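Hypothetical protein, GDSL-like Lipase/Acylhydrolase family protein (Bacteroides uniformis, PDB 4M8K) is a putative lipase or acylhydrolase of the GDSL-like family, probably hydrolysing ester bonds, though its natural substrate is not established. Local coordinates at residues A[151-154]-A[155-159]. Residues are numbered along the deposited sequence; the frame is centred on the assembly and turned at random.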
loop_
_atom_site.group_PDB
_atom_site.type_symbol
_atom_site.label_atom_id
_atom_site.label_comp_id
_atom_site.label_asym_id
_atom_site.label_seq_id
_atom_site.Cartn_x
_atom_site.Cartn_y
_atom_site.Cartn_z
ATOM N N CYS A 151 10.389 2.465 -8.472
ATOM C CA CYS A 151 10.407 2.063 -9.882
ATOM C C CYS A 151 10.397 0.528 -9.999
ATOM O O CYS A 151 9.687 -0.047 -10.831
ATOM C CB CYS A 151 11.654 2.621 -10.580
ATOM S SG CYS A 151 11.797 4.438 -10.734
ATOM N N TYR A 152 11.257 -0.151 -9.223
ATOM C CA TYR A 152 11.387 -1.600 -9.369
ATOM C C TYR A 152 10.034 -2.229 -9.007
ATOM O O TYR A 152 9.591 -3.214 -9.616
ATOM C CB TYR A 152 12.580 -2.130 -8.557
ATOM C CG TYR A 152 12.661 -3.651 -8.361
ATOM C CD1 TYR A 152 11.955 -4.296 -7.340
ATOM C CD2 TYR A 152 13.456 -4.430 -9.165
ATOM C CE1 TYR A 152 12.042 -5.681 -7.141
ATOM C CE2 TYR A 152 13.572 -5.802 -8.955
ATOM C CZ TYR A 152 12.875 -6.419 -7.956
ATOM O OH TYR A 152 12.969 -7.765 -7.796
ATOM N N LEU A 153 9.365 -1.630 -8.043
ATOM C CA LEU A 153 8.075 -2.129 -7.550
ATOM C C LEU A 153 7.052 -2.135 -8.650
ATOM O O LEU A 153 6.457 -3.182 -8.973
ATOM C CB LEU A 153 7.593 -1.269 -6.360
ATOM C CG LEU A 153 6.263 -1.705 -5.716
ATOM C CD1 LEU A 153 6.346 -3.117 -5.160
ATOM C CD2 LEU A 153 5.857 -0.748 -4.609
ATOM N N LEU A 154 6.805 -0.975 -9.236
ATOM C CA LEU A 154 5.793 -0.924 -10.295
ATOM C C LEU A 154 6.219 -1.762 -11.504
ATOM O O LEU A 154 5.394 -2.427 -12.116
ATOM C CB LEU A 154 5.480 0.496 -10.707
ATOM C CG LEU A 154 5.032 1.438 -9.572
ATOM C CD1 LEU A 154 4.481 2.733 -10.146
ATOM C CD2 LEU A 154 3.970 0.803 -8.707
ATOM N N ALA A 155 7.492 -1.726 -11.832
ATOM C CA ALA A 155 7.986 -2.440 -13.022
ATOM C C ALA A 155 7.732 -3.903 -12.844
ATOM O O ALA A 155 7.221 -4.552 -13.725
ATOM C CB ALA A 155 9.465 -2.174 -13.235
ATOM N N SER A 156 8.069 -4.413 -11.665
ATOM C CA SER A 156 7.900 -5.840 -11.327
ATOM C C SER A 156 6.456 -6.271 -11.152
ATOM O O SER A 156 6.112 -7.357 -11.631
ATOM C CB SER A 156 8.658 -6.212 -10.040
ATOM O OG SER A 156 10.028 -5.921 -10.187
ATOM N N LEU A 157 5.618 -5.445 -10.483
ATOM C CA LEU A 157 4.196 -5.751 -10.414
ATOM C C LEU A 157 3.558 -5.857 -11.803
ATOM O O LEU A 157 2.743 -6.766 -12.059
ATOM C CB LEU A 157 3.453 -4.716 -9.615
ATOM C CG LEU A 157 3.700 -4.843 -8.124
ATOM C CD1 LEU A 157 3.044 -3.651 -7.419
ATOM C CD2 LEU A 157 3.212 -6.184 -7.614
ATOM N N LYS A 158 3.910 -4.945 -12.704
ATOM C CA LYS A 158 3.371 -4.975 -14.066
ATOM C C LYS A 158 3.791 -6.252 -14.826
ATOM O O LYS A 158 3.002 -6.788 -15.577
ATOM C CB LYS A 158 3.762 -3.726 -14.860
ATOM C CG LYS A 158 2.931 -2.511 -14.491
ATOM C CD LYS A 158 3.476 -1.207 -15.046
ATOM C CE LYS A 158 3.442 -1.134 -16.553
ATOM N NZ LYS A 158 2.071 -1.283 -17.032
ATOM N N GLN A 159 4.996 -6.752 -14.599
ATOM C CA GLN A 159 5.444 -7.990 -15.242
ATOM C C GLN A 159 4.791 -9.230 -14.615
ATOM O O GLN A 159 4.320 -10.128 -15.339
ATOM C CB GLN A 159 6.974 -8.070 -15.214
ATOM C CG GLN A 159 7.486 -9.364 -15.790
ATOM C CD GLN A 159 8.967 -9.316 -16.112
ATOM O OE1 GLN A 159 9.786 -9.916 -15.411
ATOM N NE2 GLN A 159 9.314 -8.564 -17.145
#
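The Tyr152 ring carries the hydroxyl of Ser156 on one face: OG sits over the ring centre, 3.5 Å above the plane, and is nearly equidistant from all six ring carbons. Trp138 packs edge-to-face with the same ring, and the Tyr152 side chain also touches Leu143. With chi1 at 167°, Tyr152 swings CG away from its own backbone N and in beside its carbonyl carbon, which places the ring beside the next turn of the helix; OG of Ser156, beside its own N (chi1 -58°), turns back toward Tyr152. There OG donates to Tyr152 O at 2.8 Å, so the ring face meets the oxygen of the hydroxyl. That same carbonyl oxygen also takes the regular helical bond from Ser156 N, likewise 2.8 Å, and the two donors arrive from opposite faces of the carbonyl plane.

One residue further round, Leu153 and Leu157 lie side by side and point the same way, their CD1 methyls 4.0 Å apart. Both rest on Val117 of strand 114-118, and Leu157 also reaches Ile166 of strand 165-170, so this flank of helix 146-160 packs against the central parallel sheet, while Leu154, Ala155 and Lys158 touch Tyr189 of helix 176-189. Apolar contacts thus join the helix to the sheet, whereas beside Tyr152 the serine hydroxyl donates back into its own helix, a bond that fixes its rotation.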